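Local coordinates for internalin C2 (Listeria monocytogenes serotype 4b str. F2365, PDB 4FHO), which is an internalin-family leucine-rich-repeat protein that probably takes part in attaching the bacterium to host cells and in their invasion, at residues T94-S99 with K116-T121; D127-A132 with I150-G155; L134-V139 with L156-Y161; N170-L175 with N189-I194; P174-S179 with L197-N202. All coordinates share one frame; numbering follows the deposited sequence.

Contact 1: T94-S99 with K116-T121; sequences TELELS and KTLDLT
Leu96 and Leu118 lie flank to flank, their ends both directed into the hydrophobic core of a leucine-rich-repeat solenoid whose strands 95-97 and 117-119 are neighbours in a parallel sheet. Both carry CG anti to the backbone N (chi1 -177° and 180°), and this shared torsion lays CD1 of Leu118 against CB of Leu96 at 4.0 Å. Leucine suits the position because its branched end packs between successive coils. The opposite face of the sheet is polar: Glu97 stands beside Asp119, its CG 4.4 Å from Asp119 CB, while the carboxylates stay apart, Glu97 OE1 to Asp119 OD2 being 5.3 Å, close enough that each may disfavour the other's charge. Between the two faces the backbones exchange hydrogen bonds, Leu96 N giving to Thr117 O at 2.9 Å and Asp119 N to Leu96 O at 3.0 Å. At the start of the ladder Thr94 O is gripped twice, by the N-H groups of Lys116 and Thr117. Past its end Ser99 lays CB against the Asp119 carboxylate, which closes an Asx turn: Asp119 OD1 accepts from Thr121 N at 3.0 Å and from Thr121 OG1 at 2.6 Å, the hydroxyl arriving on the syn side.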
# COMPACT_ATOMS: atom_id res chain seq x y z
N THR A 94 -9.17 -3.16 -3.38
CA THR A 94 -9.18 -2.53 -2.03
C THR A 94 -7.93 -2.81 -1.17
O THR A 94 -7.68 -2.08 -0.22
CB THR A 94 -10.44 -2.93 -1.21
OG1 THR A 94 -10.44 -4.32 -0.93
CG2 THR A 94 -11.72 -2.57 -1.96
N GLU A 95 -7.21 -3.89 -1.50
CA GLU A 95 -6.03 -4.34 -0.77
C GLU A 95 -4.91 -4.53 -1.78
O GLU A 95 -5.02 -5.37 -2.67
CB GLU A 95 -6.34 -5.65 -0.03
CG GLU A 95 -5.17 -6.25 0.73
CD GLU A 95 -4.72 -7.61 0.20
OE1 GLU A 95 -5.29 -8.65 0.60
OE2 GLU A 95 -3.75 -7.64 -0.60
N LEU A 96 -3.86 -3.72 -1.65
CA LEU A 96 -2.67 -3.82 -2.52
C LEU A 96 -1.40 -3.92 -1.67
O LEU A 96 -1.08 -3.00 -0.94
CB LEU A 96 -2.61 -2.60 -3.45
CG LEU A 96 -1.50 -2.54 -4.49
CD1 LEU A 96 -1.45 -3.77 -5.39
CD2 LEU A 96 -1.71 -1.26 -5.29
N GLU A 97 -0.72 -5.07 -1.74
CA GLU A 97 0.49 -5.34 -0.95
C GLU A 97 1.66 -5.48 -1.90
O GLU A 97 1.77 -6.47 -2.62
CB GLU A 97 0.32 -6.60 -0.10
CG GLU A 97 -0.77 -6.48 0.97
CD GLU A 97 -1.00 -7.78 1.75
OE1 GLU A 97 -0.05 -8.56 1.98
OE2 GLU A 97 -2.16 -8.04 2.15
N LEU A 98 2.52 -4.47 -1.91
CA LEU A 98 3.68 -4.38 -2.79
C LEU A 98 5.01 -4.28 -2.07
O LEU A 98 6.03 -4.00 -2.71
CB LEU A 98 3.47 -3.20 -3.74
CG LEU A 98 2.37 -3.35 -4.78
CD1 LEU A 98 2.22 -2.02 -5.50
CD2 LEU A 98 2.70 -4.47 -5.75
N SER A 99 5.00 -4.54 -0.75
CA SER A 99 6.19 -4.53 0.11
C SER A 99 7.41 -5.27 -0.48
O SER A 99 7.26 -6.39 -0.95
CB SER A 99 5.83 -5.14 1.48
OG SER A 99 6.98 -5.39 2.27
N LYS A 116 -8.26 0.66 0.04
CA LYS A 116 -8.42 0.83 1.50
C LYS A 116 -7.14 0.47 2.28
O LYS A 116 -6.85 1.12 3.27
CB LYS A 116 -9.57 -0.03 2.03
CG LYS A 116 -10.95 0.45 1.62
CD LYS A 116 -11.98 -0.66 1.80
CE LYS A 116 -13.30 -0.20 2.40
NZ LYS A 116 -14.06 -1.40 2.84
N THR A 117 -6.42 -0.55 1.85
CA THR A 117 -5.18 -1.01 2.52
C THR A 117 -4.06 -1.02 1.49
O THR A 117 -4.19 -1.67 0.44
CB THR A 117 -5.37 -2.40 3.15
OG1 THR A 117 -6.39 -2.33 4.16
CG2 THR A 117 -4.05 -2.99 3.75
N LEU A 118 -2.98 -0.29 1.78
CA LEU A 118 -1.84 -0.16 0.87
C LEU A 118 -0.54 -0.39 1.62
O LEU A 118 -0.27 0.29 2.60
CB LEU A 118 -1.85 1.24 0.24
CG LEU A 118 -0.74 1.60 -0.74
CD1 LEU A 118 -0.70 0.55 -1.84
CD2 LEU A 118 -0.99 2.98 -1.34
N ASP A 119 0.25 -1.36 1.18
CA ASP A 119 1.56 -1.65 1.78
C ASP A 119 2.68 -1.36 0.79
O ASP A 119 2.89 -2.11 -0.17
CB ASP A 119 1.63 -3.09 2.28
CG ASP A 119 2.88 -3.39 3.11
OD1 ASP A 119 3.84 -2.58 3.19
OD2 ASP A 119 2.91 -4.48 3.69
N LEU A 120 3.42 -0.29 1.08
CA LEU A 120 4.57 0.15 0.28
C LEU A 120 5.89 0.11 1.07
O LEU A 120 6.85 0.83 0.75
CB LEU A 120 4.30 1.55 -0.30
CG LEU A 120 3.10 1.65 -1.24
CD1 LEU A 120 2.83 3.13 -1.50
CD2 LEU A 120 3.29 0.86 -2.54
N THR A 121 5.96 -0.78 2.07
CA THR A 121 7.17 -1.04 2.85
C THR A 121 8.35 -1.44 1.94
O THR A 121 8.18 -2.28 1.11
CB THR A 121 6.92 -2.14 3.90
OG1 THR A 121 5.81 -1.76 4.75
CG2 THR A 121 8.19 -2.40 4.74

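Contact 2: D127-A132 with I150-G155; sequences DVTPLA and ISPLAG
Val128 meets Pro152 and Leu153 through CG2: with CG1 anti to its carbonyl carbon (chi1 -68°), CG2 falls between the backbone N and the carbonyl carbon and lies 4.3 Å from Pro152 CB. Leu153 starts in the other direction, its CB directed away from segment 127-132, but its torsions (chi1 -49°, chi2 -173°) bring CD2 back to 4.3 Å from the same Val128 CG2. Pro152 is the centre of the contact. Its CB and CG rest on the backbone of the preceding coil, with CB 3.5 Å from Val128 O and CG 3.6 Å from Thr129 CA. The side chains of Thr129 and Pro152 cross obliquely, Thr129 OG1 approaching Pro152 CG at 3.9 Å. That hydroxyl is already engaged by Asp127 OD1 at 2.6 Å, which fixes the rotation of the threonine. Further along, Pro152 O receives a CA-H...O contact from Ala132 CA at 3.4 Å, and the small alanine side chain permits this close approach. The contact across the segments is thus made by packing rather than by conventional hydrogen bonds, and proline fits: the backbone needs no N-H here, and the rigid ring suits a tight turn. Deeper in, Leu131 and Leu153 both reach Leu140 of strand 139-141. Short 3-10 turns stacked in this way, each with a proline at its second position, 22 residues from the next, are characteristic of the convex side of the internalin leucine-rich-repeat solenoid.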
# COMPACT_ATOMS: atom_id res chain seq x y z
N ASP A 127 8.83 9.69 -2.35
CA ASP A 127 7.78 10.67 -2.61
C ASP A 127 6.42 9.95 -2.56
O ASP A 127 6.25 8.95 -3.25
CB ASP A 127 8.05 11.24 -4.03
CG ASP A 127 7.16 12.40 -4.40
OD1 ASP A 127 6.47 12.98 -3.54
OD2 ASP A 127 7.19 12.78 -5.60
N VAL A 128 5.47 10.47 -1.80
CA VAL A 128 4.09 9.88 -1.71
C VAL A 128 3.00 10.79 -2.33
O VAL A 128 1.79 10.57 -2.14
CB VAL A 128 3.74 9.45 -0.26
CG1 VAL A 128 4.60 8.27 0.16
CG2 VAL A 128 3.85 10.61 0.72
N THR A 129 3.42 11.75 -3.14
CA THR A 129 2.50 12.65 -3.85
C THR A 129 1.36 11.93 -4.62
O THR A 129 0.20 12.37 -4.50
CB THR A 129 3.25 13.64 -4.77
OG1 THR A 129 4.30 14.29 -4.05
CG2 THR A 129 2.32 14.75 -5.18
N PRO A 130 1.64 10.81 -5.31
CA PRO A 130 0.55 10.06 -5.97
C PRO A 130 -0.55 9.49 -5.07
O PRO A 130 -1.62 9.17 -5.56
CB PRO A 130 1.31 8.92 -6.68
CG PRO A 130 2.65 9.51 -6.96
CD PRO A 130 2.94 10.21 -5.66
N LEU A 131 -0.31 9.39 -3.76
CA LEU A 131 -1.32 8.86 -2.84
C LEU A 131 -2.42 9.88 -2.47
O LEU A 131 -3.46 9.47 -1.95
CB LEU A 131 -0.65 8.29 -1.57
CG LEU A 131 0.54 7.32 -1.74
CD1 LEU A 131 0.89 6.64 -0.42
CD2 LEU A 131 0.30 6.27 -2.83
N ALA A 132 -2.22 11.18 -2.74
CA ALA A 132 -3.19 12.22 -2.29
C ALA A 132 -4.65 12.03 -2.71
O ALA A 132 -5.54 12.48 -1.99
CB ALA A 132 -2.71 13.61 -2.68
N ILE A 150 5.26 14.47 4.23
CA ILE A 150 3.96 13.81 4.48
C ILE A 150 2.78 14.69 3.99
O ILE A 150 1.62 14.29 4.10
CB ILE A 150 3.78 13.48 5.98
CG1 ILE A 150 4.90 12.58 6.51
CG2 ILE A 150 2.49 12.72 6.27
CD1 ILE A 150 4.65 12.18 7.95
N SER A 151 3.07 15.87 3.42
CA SER A 151 2.00 16.78 2.93
C SER A 151 0.88 16.10 2.11
O SER A 151 -0.30 16.37 2.36
CB SER A 151 2.57 17.97 2.15
OG SER A 151 3.29 18.80 3.05
N PRO A 152 1.23 15.18 1.18
CA PRO A 152 0.20 14.49 0.40
C PRO A 152 -0.79 13.61 1.16
O PRO A 152 -1.83 13.31 0.59
CB PRO A 152 1.03 13.62 -0.56
CG PRO A 152 2.29 14.39 -0.73
CD PRO A 152 2.57 14.82 0.68
N LEU A 153 -0.49 13.22 2.40
CA LEU A 153 -1.43 12.47 3.25
C LEU A 153 -2.51 13.29 3.95
O LEU A 153 -3.46 12.70 4.47
CB LEU A 153 -0.67 11.66 4.32
CG LEU A 153 0.51 10.79 3.92
CD1 LEU A 153 0.97 9.98 5.12
CD2 LEU A 153 0.14 9.88 2.75
N ALA A 154 -2.41 14.62 3.95
CA ALA A 154 -3.28 15.50 4.74
C ALA A 154 -4.78 15.34 4.50
O ALA A 154 -5.58 15.44 5.43
CB ALA A 154 -2.88 16.97 4.57
N GLY A 155 -5.15 15.06 3.25
CA GLY A 155 -6.53 14.78 2.88
C GLY A 155 -7.01 13.35 3.07
O GLY A 155 -8.18 13.08 2.80

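Contact 3: L134-V139 with L156-Y161; sequences LSNLQV and LTNLQY
Two consecutive type I turns of the leucine-rich-repeat solenoid, Leu134 to Leu137 and Leu156 to Leu159, lie one behind the other and are joined by Asn158, whose ND2 donates to Ser135 O at 2.9 Å. With CG anti to its carbonyl carbon (chi1 -65°), Asn158 sends its amide across to the preceding turn; the acceptor lies 16° out of the amide plane, and OD1 is taken up by Lys180. Asparagine suits the place because one flat group can donate to the preceding coil and accept from the following one. A water donates to Ser135 O at 2.9 Å and to Leu137 O at 2.8 Å and accepts from Asn158 N, so it satisfies three backbone groups between the turns. On the inner side the leucines of the turns pack: Leu156 CD2 presses on Leu134 O at 3.2 Å, its CD1 reaches Leu137 CD2 at 3.8 Å, and Leu137 stands next to Leu159 with its tip directed the same way. From these turns each coil enters the parallel sheet that lines the concave side of the fold, where the first bridge pairs Val139 with Tyr161. Gln138 O feeds that ladder, accepting Gln160 N on a lone pair at 2.8 Å and Tyr161 N at 3.1 Å. Beside it the chains of Gln138 and Gln160 run alongside each other, their amide planes turned 45° apart. Val139 CG1 meets the Tyr161 ring obliquely, 4.0 Å from CD1; the ring also meets that of Tyr141 on the preceding strand, and the side chain touches Thr183 and Arg185 on the following one.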
# COMPACT_ATOMS: atom_id res chain seq x y z
N LEU A 134 -6.15 9.01 -2.99
CA LEU A 134 -6.61 7.72 -2.44
C LEU A 134 -7.40 7.98 -1.16
O LEU A 134 -6.99 7.60 -0.05
CB LEU A 134 -5.43 6.79 -2.23
CG LEU A 134 -4.51 6.56 -3.43
CD1 LEU A 134 -3.53 5.44 -3.13
CD2 LEU A 134 -5.28 6.27 -4.71
N SER A 135 -8.55 8.61 -1.35
CA SER A 135 -9.38 9.15 -0.25
C SER A 135 -10.04 8.08 0.63
O SER A 135 -10.44 8.38 1.75
CB SER A 135 -10.46 10.10 -0.79
OG SER A 135 -11.30 9.42 -1.72
N ASN A 136 -10.15 6.85 0.11
CA ASN A 136 -10.65 5.70 0.90
C ASN A 136 -9.60 4.94 1.72
O ASN A 136 -9.95 3.97 2.37
CB ASN A 136 -11.44 4.75 -0.01
CG ASN A 136 -12.72 5.38 -0.54
OD1 ASN A 136 -13.53 5.90 0.22
ND2 ASN A 136 -12.89 5.34 -1.85
N LEU A 137 -8.35 5.40 1.72
CA LEU A 137 -7.25 4.67 2.38
C LEU A 137 -7.46 4.68 3.91
O LEU A 137 -7.73 5.74 4.51
CB LEU A 137 -5.90 5.27 1.97
CG LEU A 137 -4.53 4.59 1.93
CD1 LEU A 137 -4.55 3.19 1.34
CD2 LEU A 137 -3.62 5.51 1.11
N GLN A 138 -7.44 3.49 4.49
CA GLN A 138 -7.62 3.25 5.93
C GLN A 138 -6.32 2.79 6.61
O GLN A 138 -6.06 3.18 7.74
CB GLN A 138 -8.71 2.19 6.17
CG GLN A 138 -10.11 2.65 5.79
CD GLN A 138 -11.20 1.62 6.05
OE1 GLN A 138 -10.94 0.45 6.28
NE2 GLN A 138 -12.44 2.07 6.01
N VAL A 139 -5.55 1.94 5.92
CA VAL A 139 -4.30 1.35 6.40
C VAL A 139 -3.20 1.65 5.37
O VAL A 139 -3.31 1.28 4.19
CB VAL A 139 -4.50 -0.17 6.63
CG1 VAL A 139 -3.22 -0.84 7.16
CG2 VAL A 139 -5.65 -0.41 7.62
N LEU A 156 -6.14 12.44 3.54
CA LEU A 156 -6.51 11.03 3.74
C LEU A 156 -7.18 10.85 5.10
O LEU A 156 -6.65 10.20 6.03
CB LEU A 156 -5.29 10.12 3.56
CG LEU A 156 -4.55 10.25 2.23
CD1 LEU A 156 -3.44 9.22 2.12
CD2 LEU A 156 -5.47 10.17 1.02
N THR A 157 -8.39 11.40 5.19
CA THR A 157 -9.14 11.52 6.45
C THR A 157 -9.78 10.23 6.94
O THR A 157 -10.26 10.19 8.06
CB THR A 157 -10.25 12.60 6.32
OG1 THR A 157 -11.12 12.24 5.24
CG2 THR A 157 -9.66 13.97 6.06
N ASN A 158 -9.78 9.17 6.12
CA ASN A 158 -10.18 7.82 6.58
C ASN A 158 -9.07 6.96 7.21
O ASN A 158 -9.33 5.82 7.61
CB ASN A 158 -10.90 7.07 5.45
CG ASN A 158 -12.23 7.72 5.07
OD1 ASN A 158 -13.08 7.95 5.92
ND2 ASN A 158 -12.40 8.03 3.79
N LEU A 159 -7.85 7.49 7.32
CA LEU A 159 -6.70 6.70 7.82
C LEU A 159 -6.88 6.35 9.31
O LEU A 159 -7.10 7.24 10.13
CB LEU A 159 -5.36 7.43 7.60
CG LEU A 159 -4.71 7.34 6.20
CD1 LEU A 159 -3.51 8.26 6.08
CD2 LEU A 159 -4.30 5.92 5.85
N GLN A 160 -6.85 5.05 9.61
CA GLN A 160 -6.85 4.50 10.98
C GLN A 160 -5.46 4.05 11.43
O GLN A 160 -5.14 4.12 12.61
CB GLN A 160 -7.79 3.29 11.06
CG GLN A 160 -9.26 3.62 10.75
CD GLN A 160 -10.17 2.40 10.80
OE1 GLN A 160 -9.98 1.51 11.63
NE2 GLN A 160 -11.15 2.36 9.92
N TYR A 161 -4.65 3.55 10.49
CA TYR A 161 -3.32 2.97 10.76
C TYR A 161 -2.33 3.57 9.79
O TYR A 161 -2.49 3.40 8.57
CB TYR A 161 -3.38 1.46 10.61
CG TYR A 161 -2.13 0.70 11.02
CD1 TYR A 161 -1.02 0.65 10.17
CD2 TYR A 161 -2.06 0.01 12.23
CE1 TYR A 161 0.13 -0.04 10.53
CE2 TYR A 161 -0.91 -0.70 12.59
CZ TYR A 161 0.18 -0.71 11.73
OH TYR A 161 1.34 -1.39 12.03
O HOH W 1 -8.22 8.30 3.56

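Contact 4: N170-L175 with N189-I194; sequences NDLTPL and NKISDI
Within the hydrophobic core of the leucine-rich-repeat solenoid, where the chain turns toward the convex side, Leu172 meets Ile191 at about a right angle. Both its methyls face one flank of the isoleucine: CD2 touches Ile191 CD1 at 3.7 Å and CD1 touches Ile191 CG2 at 3.8 Å. Ile191 offers both branches because CG1 is anti to its carbonyl carbon (chi1 -62°), which places CG2 anti to the backbone N. Ile194 adds its CG2, 4.2 Å from Leu172 CD1. Branched aliphatic residues suit this buried layer, since their methyls give several contacts without a polar atom to satisfy. Nearer the surface the link is wet. One water donates to Asn170 O at 2.9 Å and to Asp193 O at 2.8 Å; a second accepts from Leu172 N at 2.7 Å and also donates to Asp193 O, which is thereby held twice. Asp171 OD1 closes an Asx turn with Thr173 N. The first segment lies between strands 161-163 and 183-185, the second between 183-185 and 205-207; Asn189 gives ND2 to Ile164 O and takes Val169 N on OD1, tying its coil to the previous one, while Ile194 packs on Ile213 and Leu219 of the next.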
# COMPACT_ATOMS: atom_id res chain seq x y z
N ASN A 170 10.41 14.85 9.09
CA ASN A 170 10.68 15.88 10.12
C ASN A 170 9.51 16.75 10.56
O ASN A 170 9.68 17.60 11.43
CB ASN A 170 11.89 16.76 9.70
CG ASN A 170 11.57 17.73 8.57
OD1 ASN A 170 11.92 17.49 7.43
ND2 ASN A 170 10.93 18.84 8.90
N ASP A 171 8.33 16.54 9.96
CA ASP A 171 7.17 17.40 10.19
C ASP A 171 5.93 16.52 10.21
O ASP A 171 5.62 15.88 9.22
CB ASP A 171 7.11 18.45 9.06
CG ASP A 171 6.21 19.64 9.38
OD1 ASP A 171 5.38 19.59 10.31
OD2 ASP A 171 6.34 20.66 8.66
N LEU A 172 5.23 16.48 11.35
CA LEU A 172 3.97 15.73 11.49
C LEU A 172 2.71 16.59 11.30
O LEU A 172 1.59 16.09 11.45
CB LEU A 172 3.93 15.01 12.84
CG LEU A 172 5.00 13.94 13.11
CD1 LEU A 172 4.78 13.35 14.50
CD2 LEU A 172 5.00 12.84 12.05
N THR A 173 2.89 17.86 10.96
CA THR A 173 1.77 18.78 10.70
C THR A 173 0.73 18.26 9.69
O THR A 173 -0.46 18.41 9.96
CB THR A 173 2.28 20.19 10.31
OG1 THR A 173 3.11 20.68 11.37
CG2 THR A 173 1.13 21.16 10.08
N PRO A 174 1.15 17.56 8.61
CA PRO A 174 0.15 16.95 7.71
C PRO A 174 -0.80 15.93 8.34
O PRO A 174 -1.84 15.66 7.77
CB PRO A 174 1.02 16.29 6.63
CG PRO A 174 2.24 17.12 6.60
CD PRO A 174 2.50 17.43 8.04
N LEU A 175 -0.45 15.38 9.50
CA LEU A 175 -1.30 14.42 10.21
C LEU A 175 -2.39 15.04 11.09
O LEU A 175 -3.24 14.29 11.59
CB LEU A 175 -0.43 13.47 11.06
CG LEU A 175 0.77 12.80 10.37
CD1 LEU A 175 1.40 11.81 11.35
CD2 LEU A 175 0.37 12.12 9.06
N ASN A 189 13.08 8.42 12.51
CA ASN A 189 12.76 9.53 11.62
C ASN A 189 13.52 10.78 12.16
O ASN A 189 14.48 10.62 12.92
CB ASN A 189 11.24 9.69 11.56
CG ASN A 189 10.61 8.82 10.50
OD1 ASN A 189 10.86 8.99 9.31
ND2 ASN A 189 9.76 7.89 10.93
N LYS A 190 13.13 11.97 11.74
CA LYS A 190 13.74 13.21 12.21
C LYS A 190 12.68 14.09 12.89
O LYS A 190 12.67 15.30 12.71
CB LYS A 190 14.42 13.94 11.04
CG LYS A 190 15.52 13.14 10.35
CD LYS A 190 16.84 13.21 11.12
CE LYS A 190 17.81 12.11 10.71
NZ LYS A 190 18.03 12.04 9.24
N ILE A 191 11.83 13.47 13.71
CA ILE A 191 10.72 14.18 14.36
C ILE A 191 11.25 14.84 15.64
O ILE A 191 11.93 14.19 16.44
CB ILE A 191 9.53 13.21 14.64
CG1 ILE A 191 8.97 12.64 13.31
CG2 ILE A 191 8.42 13.90 15.43
CD1 ILE A 191 8.08 11.42 13.46
N SER A 192 10.97 16.13 15.81
CA SER A 192 11.21 16.85 17.08
C SER A 192 10.00 17.49 17.75
O SER A 192 9.98 17.63 18.96
CB SER A 192 12.31 17.91 16.90
OG SER A 192 12.00 18.77 15.82
N ASP A 193 9.01 17.91 16.95
CA ASP A 193 7.79 18.54 17.44
C ASP A 193 6.70 17.50 17.22
O ASP A 193 6.54 17.05 16.10
CB ASP A 193 7.52 19.81 16.61
CG ASP A 193 6.39 20.68 17.17
OD1 ASP A 193 5.58 20.22 17.99
OD2 ASP A 193 6.33 21.86 16.77
N ILE A 194 5.99 17.10 18.27
CA ILE A 194 4.80 16.24 18.16
C ILE A 194 3.48 16.96 18.51
O ILE A 194 2.46 16.31 18.74
CB ILE A 194 4.95 14.89 18.94
CG1 ILE A 194 5.16 15.10 20.44
CG2 ILE A 194 6.12 14.09 18.37
CD1 ILE A 194 4.89 13.85 21.25
O HOH W 2 8.00 17.83 13.81
O HOH W 3 5.24 18.03 13.58

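Contact 5: P174-S179 with L197-N202; sequences PLANLS and LASLPN
Leu175 receives the end of Leu200: the carbonyl O of Leu175 lies 3.2 Å from Leu200 CD2, and Leu175 CB stands 4.5 Å from Leu200 CD1. Next comes Ala176, whose O lies 2.8 Å from Ser199 OG. The serine hydroxyl, set between its backbone N and carbonyl carbon (chi1 66°), is also near Pro196 O; a small polar residue suits this solvent-facing place. Leu178, the centre of an inverse gamma turn, turns its carbonyl O to the same Leu200 methyl, with CD2 at 3.1 Å. One methyl of Leu200 thus rests against two backbone oxygens of the same turn, close packing that the slender end of leucine can reach. Ser179 closes the segment. Its O accepts from Asn202 ND2 at 2.8 Å, lying nearly in the amide plane (2° out), and a water donates to Ser179 O at 2.8 Å while accepting from Asn202 N at 2.7 Å. Asn202 is thus joined to Ser179 O directly by its side chain and through water by its backbone N. Both segments belong to the loops flanking strand 183-185, whose Leu184 packs against Leu175 and Leu197; Leu178 leans back on Leu159 toward strand 161-163, and Pro201 O accepts from Asn224 beyond strand 205-207.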
# COMPACT_ATOMS: atom_id res chain seq x y z
N PRO A 174 1.15 17.56 8.61
CA PRO A 174 0.15 16.95 7.71
C PRO A 174 -0.80 15.93 8.34
O PRO A 174 -1.84 15.66 7.77
CB PRO A 174 1.02 16.29 6.63
CG PRO A 174 2.24 17.12 6.60
CD PRO A 174 2.50 17.43 8.04
N LEU A 175 -0.45 15.38 9.50
CA LEU A 175 -1.30 14.42 10.21
C LEU A 175 -2.39 15.04 11.09
O LEU A 175 -3.24 14.29 11.59
CB LEU A 175 -0.43 13.47 11.06
CG LEU A 175 0.77 12.80 10.37
CD1 LEU A 175 1.40 11.81 11.35
CD2 LEU A 175 0.37 12.12 9.06
N ALA A 176 -2.41 16.37 11.25
CA ALA A 176 -3.31 17.09 12.18
C ALA A 176 -4.81 16.83 12.00
O ALA A 176 -5.55 16.86 12.99
CB ALA A 176 -3.05 18.59 12.12
N ASN A 177 -5.25 16.58 10.77
CA ASN A 177 -6.68 16.34 10.44
C ASN A 177 -7.06 14.86 10.29
O ASN A 177 -8.22 14.57 9.98
CB ASN A 177 -7.03 17.09 9.12
CG ASN A 177 -8.47 17.60 9.05
OD1 ASN A 177 -9.31 17.37 9.93
ND2 ASN A 177 -8.77 18.30 7.96
N LEU A 178 -6.13 13.93 10.52
CA LEU A 178 -6.40 12.49 10.41
C LEU A 178 -6.98 11.98 11.74
O LEU A 178 -6.34 11.23 12.47
CB LEU A 178 -5.14 11.71 9.99
CG LEU A 178 -4.33 12.26 8.81
CD1 LEU A 178 -3.25 11.26 8.42
CD2 LEU A 178 -5.22 12.63 7.64
N SER A 179 -8.22 12.39 12.01
CA SER A 179 -8.86 12.22 13.32
C SER A 179 -9.28 10.78 13.65
O SER A 179 -9.56 10.48 14.81
CB SER A 179 -10.06 13.16 13.48
OG SER A 179 -11.05 12.91 12.50
N LEU A 197 -0.04 15.84 17.12
CA LEU A 197 -0.69 14.65 17.68
C LEU A 197 -1.77 14.98 18.72
O LEU A 197 -2.64 14.15 18.95
CB LEU A 197 0.35 13.66 18.24
CG LEU A 197 1.51 13.21 17.31
CD1 LEU A 197 2.28 12.05 17.94
CD2 LEU A 197 1.07 12.83 15.90
N ALA A 198 -1.74 16.18 19.30
CA ALA A 198 -2.78 16.63 20.26
C ALA A 198 -4.20 16.71 19.70
O ALA A 198 -5.17 16.57 20.46
CB ALA A 198 -2.40 17.98 20.86
N SER A 199 -4.34 16.92 18.38
CA SER A 199 -5.64 16.91 17.69
C SER A 199 -6.03 15.51 17.13
O SER A 199 -6.96 15.42 16.33
CB SER A 199 -5.65 17.98 16.58
OG SER A 199 -4.73 17.67 15.55
N LEU A 200 -5.33 14.45 17.55
CA LEU A 200 -5.64 13.06 17.17
C LEU A 200 -6.15 12.32 18.42
O LEU A 200 -5.36 11.62 19.09
CB LEU A 200 -4.41 12.39 16.56
CG LEU A 200 -3.79 13.10 15.34
CD1 LEU A 200 -2.57 12.34 14.83
CD2 LEU A 200 -4.80 13.29 14.22
N PRO A 201 -7.45 12.48 18.77
CA PRO A 201 -7.95 11.96 20.05
C PRO A 201 -8.08 10.43 20.20
O PRO A 201 -8.12 9.92 21.32
CB PRO A 201 -9.33 12.62 20.18
CG PRO A 201 -9.76 12.85 18.78
CD PRO A 201 -8.51 13.24 18.06
N ASN A 202 -8.11 9.70 19.08
CA ASN A 202 -8.32 8.26 19.11
C ASN A 202 -7.03 7.43 19.14
O ASN A 202 -7.11 6.21 19.11
CB ASN A 202 -9.24 7.84 17.95
CG ASN A 202 -10.60 8.52 18.02
OD1 ASN A 202 -11.39 8.24 18.91
ND2 ASN A 202 -10.86 9.45 17.10
O HOH W 4 -7.36 10.02 16.47

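From the N-terminal side, contact 1 closes one coil of the solenoid by pairing strands 95-97 and 117-119, and it ends before the others open. Contacts 2 and 3 then cross, their segments alternating along the chain: both join the coil carrying strand 139-141 to the coils beside it, contact 2 on the convex side and contact 3 where the turns enter the sheet. Lys116 and Leu118 continue the ladder into contact 3, and Leu131 packs on Leu118. Contacts 4 and 5 both begin in the loop after strand 161-163, share Pro174 and Leu175, and close the next loops around strand 183-185. Pro174 on Ile150 and Leu178 on Leu156 connect them to contacts 2 and 3.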